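Local coordinates for protein Bacint_00347 (Bacteroides intestinalis DSM 17393, PDB 5MUM) that is a beta-propeller glycoside hydrolase that probably acts as a rhamnosidase, removing rhamnose from glycans, at residues L253-Y257 with N258-Y262. Numbering follows the deposited sequence.
Sequences LPIRY and NNAEY
The amide of N259 folds back onto the backbone of R256 and P254. Its CG sits between the backbone N and the carbonyl carbon (chi1 67°), which turns the amide back toward the backbone of P254 to R256. Outward from CB, CG lies 3.8 Å from N of R256, and OD1 accepts the hydrogen bond from that N at 2.7 Å, in the carbonyl plane. ND2 gives a weak bond of 3.4 Å to O of P254. The backbone closes the same turn, with N of A260 donating to O of R256 at 3.0 Å, and N of N259 adds a weak bond to that same oxygen. Next to the turn, CG2 of I255 packs 3.7 Å from CB of A260, and W217 touches both side chains.

Farther round, the hydroxyl of Y262 donates to O of Y257 at 2.6 Å, on a lone pair and in the carbonyl plane. The two tyrosine side chains cross at about a right angle, with CD1 of Y257 3.0 Å from OH of Y262; that hydroxyl also bonds to W219 NE1. R256 runs alongside N258, its guanidinium nearly coplanar with the amide, and its NE forms a salt bridge to D194. The arrangement is an alpha-turn, R256 to A260, with an asparagine side chain bonded back to its first residue, leading into strand 261-264 at the edge of a four-stranded antiparallel propeller blade.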
ATOM      1  N   LEU A 253     -12.433  14.009 -16.662  1.00 16.23           N
ATOM      2  CA  LEU A 253     -11.482  12.902 -16.830  1.00 15.90           C
ATOM      3  C   LEU A 253     -10.993  12.808 -18.269  1.00 15.83           C
ATOM      4  O   LEU A 253     -11.692  13.256 -19.158  1.00 17.43           O
ATOM      5  CB  LEU A 253     -12.134  11.570 -16.440  1.00 16.09           C
ATOM      6  CG  LEU A 253     -12.684  11.568 -15.010  1.00 16.75           C
ATOM      7  CD1 LEU A 253     -13.449  10.294 -14.688  1.00 18.48           C
ATOM      8  CD2 LEU A 253     -11.552  11.770 -14.004  1.00 16.60           C
ATOM      9  N   PRO A 254      -9.813  12.242 -18.522  1.00 14.84           N
ATOM     10  CA  PRO A 254      -8.892  11.750 -17.507  1.00 13.89           C
ATOM     11  C   PRO A 254      -8.094  12.857 -16.831  1.00 13.21           C
ATOM     12  O   PRO A 254      -8.186  14.033 -17.208  1.00 12.83           O
ATOM     13  CB  PRO A 254      -7.964  10.851 -18.299  1.00 14.36           C
ATOM     14  CG  PRO A 254      -7.890  11.522 -19.622  1.00 14.68           C
ATOM     15  CD  PRO A 254      -9.254  12.104 -19.879  1.00 15.24           C
ATOM     16  N   ILE A 255      -7.320  12.489 -15.818  1.00 11.53           N
ATOM     17  CA  ILE A 255      -6.575  13.489 -15.069  1.00 10.73           C
ATOM     18  C   ILE A 255      -5.170  13.529 -15.664  1.00 10.81           C
ATOM     19  O   ILE A 255      -4.462  12.526 -15.657  1.00 11.11           O
ATOM     20  CB  ILE A 255      -6.470  13.153 -13.585  1.00 10.65           C
ATOM     21  CG1 ILE A 255      -7.873  12.922 -12.987  1.00 10.65           C
ATOM     22  CG2 ILE A 255      -5.724  14.274 -12.862  1.00 10.99           C
ATOM     23  CD1 ILE A 255      -7.912  12.457 -11.560  1.00 10.87           C
ATOM     24  N   ARG A 256      -4.769  14.704 -16.096  1.00 10.69           N
ATOM     25  CA  ARG A 256      -3.504  14.938 -16.770  1.00 11.18           C
ATOM     26  C   ARG A 256      -2.673  15.885 -15.966  1.00 10.16           C
ATOM     27  O   ARG A 256      -3.126  16.453 -14.988  1.00  9.28           O
ATOM     28  CB  ARG A 256      -3.794  15.561 -18.118  1.00 12.96           C
ATOM     29  CG  ARG A 256      -4.425  14.592 -19.073  1.00 15.29           C
ATOM     30  CD  ARG A 256      -5.022  15.286 -20.282  1.00 19.43           C
ATOM     31  NE  ARG A 256      -5.425  14.207 -21.185  1.00 22.87           N
ATOM     32  CZ  ARG A 256      -6.496  14.187 -21.961  1.00 26.67           C
ATOM     33  NH1 ARG A 256      -7.347  15.218 -22.015  1.00 29.19           N
ATOM     34  NH2 ARG A 256      -6.697  13.111 -22.711  1.00 28.26           N
ATOM     35  N   TYR A 257      -1.445  16.084 -16.402  1.00 10.48           N
ATOM     36  CA  TYR A 257      -0.551  17.032 -15.755  1.00 10.93           C
ATOM     37  C   TYR A 257      -1.220  18.414 -15.544  1.00 11.41           C
ATOM     38  O   TYR A 257      -1.117  19.015 -14.471  1.00  9.90           O
ATOM     39  CB  TYR A 257       0.742  17.120 -16.569  1.00 11.76           C
ATOM     40  CG  TYR A 257       1.714  18.112 -16.027  1.00 13.23           C
ATOM     41  CD1 TYR A 257       2.375  17.880 -14.842  1.00 13.75           C
ATOM     42  CD2 TYR A 257       1.987  19.302 -16.732  1.00 15.11           C
ATOM     43  CE1 TYR A 257       3.262  18.815 -14.324  1.00 15.74           C
ATOM     44  CE2 TYR A 257       2.858  20.259 -16.210  1.00 15.81           C
ATOM     45  CZ  TYR A 257       3.492  20.003 -15.015  1.00 15.97           C
ATOM     46  OH  TYR A 257       4.365  20.939 -14.509  1.00 18.55           O
ATOM     47  N   ASN A 258      -1.913  18.880 -16.579  1.00 12.01           N
ATOM     48  CA  ASN A 258      -2.469  20.230 -16.602  1.00 14.63           C
ATOM     49  C   ASN A 258      -3.624  20.411 -15.657  1.00 13.55           C
ATOM     50  O   ASN A 258      -3.730  21.464 -15.063  1.00 14.73           O
ATOM     51  CB  ASN A 258      -2.872  20.666 -18.039  1.00 17.92           C
ATOM     52  CG  ASN A 258      -4.162  20.049 -18.494  1.00 21.94           C
ATOM     53  OD1 ASN A 258      -5.232  20.678 -18.392  1.00 33.81           O
ATOM     54  ND2 ASN A 258      -4.101  18.811 -18.977  1.00 27.59           N
ATOM     55  N   ASN A 259      -4.470  19.393 -15.471  1.00 12.04           N
ATOM     56  CA  ASN A 259      -5.674  19.552 -14.645  1.00 11.97           C
ATOM     57  C   ASN A 259      -5.640  18.840 -13.290  1.00 11.04           C
ATOM     58  O   ASN A 259      -6.558  19.026 -12.487  1.00 11.58           O
ATOM     59  CB  ASN A 259      -6.942  19.172 -15.425  1.00 12.43           C
ATOM     60  CG  ASN A 259      -7.024  17.691 -15.765  1.00 12.67           C
ATOM     61  OD1 ASN A 259      -6.018  17.077 -16.011  1.00 13.76           O
ATOM     62  ND2 ASN A 259      -8.235  17.112 -15.743  1.00 12.83           N
ATOM     63  N   ALA A 260      -4.584  18.081 -12.998  1.00  9.44           N
ATOM     64  CA  ALA A 260      -4.432  17.475 -11.668  1.00  9.14           C
ATOM     65  C   ALA A 260      -4.426  18.501 -10.537  1.00  8.87           C
ATOM     66  O   ALA A 260      -3.944  19.622 -10.676  1.00  8.24           O
ATOM     67  CB  ALA A 260      -3.150  16.671 -11.592  1.00  9.11           C
ATOM     68  N   GLU A 261      -4.973  18.095  -9.410  1.00  8.70           N
ATOM     69  CA  GLU A 261      -4.769  18.818  -8.187  1.00  9.13           C
ATOM     70  C   GLU A 261      -3.419  18.456  -7.616  1.00  9.26           C
ATOM     71  O   GLU A 261      -3.149  17.268  -7.396  1.00  8.81           O
ATOM     72  CB  GLU A 261      -5.833  18.471  -7.158  1.00  9.32           C
ATOM     73  CG  GLU A 261      -5.673  19.310  -5.885  1.00  9.51           C
ATOM     74  CD  GLU A 261      -6.691  18.967  -4.842  1.00  9.74           C
ATOM     75  OE1 GLU A 261      -7.252  17.860  -4.878  1.00  9.87           O
ATOM     76  OE2 GLU A 261      -6.958  19.817  -3.978  1.00 10.67           O
ATOM     77  N   TYR A 262      -2.619  19.483  -7.313  1.00  9.36           N
ATOM     78  CA  TYR A 262      -1.288  19.319  -6.760  1.00  9.08           C
ATOM     79  C   TYR A 262      -1.386  19.456  -5.274  1.00  9.47           C
ATOM     80  O   TYR A 262      -1.723  20.515  -4.756  1.00  9.84           O
ATOM     81  CB  TYR A 262      -0.269  20.320  -7.384  1.00  9.17           C
ATOM     82  CG  TYR A 262      -0.013  19.851  -8.766  1.00  9.11           C
ATOM     83  CD1 TYR A 262      -0.920  20.130  -9.784  1.00  9.24           C
ATOM     84  CD2 TYR A 262       1.049  19.000  -9.044  1.00  8.99           C
ATOM     85  CE1 TYR A 262      -0.732  19.613 -11.059  1.00  9.38           C
ATOM     86  CE2 TYR A 262       1.237  18.473 -10.308  1.00  9.22           C
ATOM     87  CZ  TYR A 262       0.354  18.767 -11.308  1.00  9.35           C
ATOM     88  OH  TYR A 262       0.512  18.193 -12.558  1.00 10.20           O
TER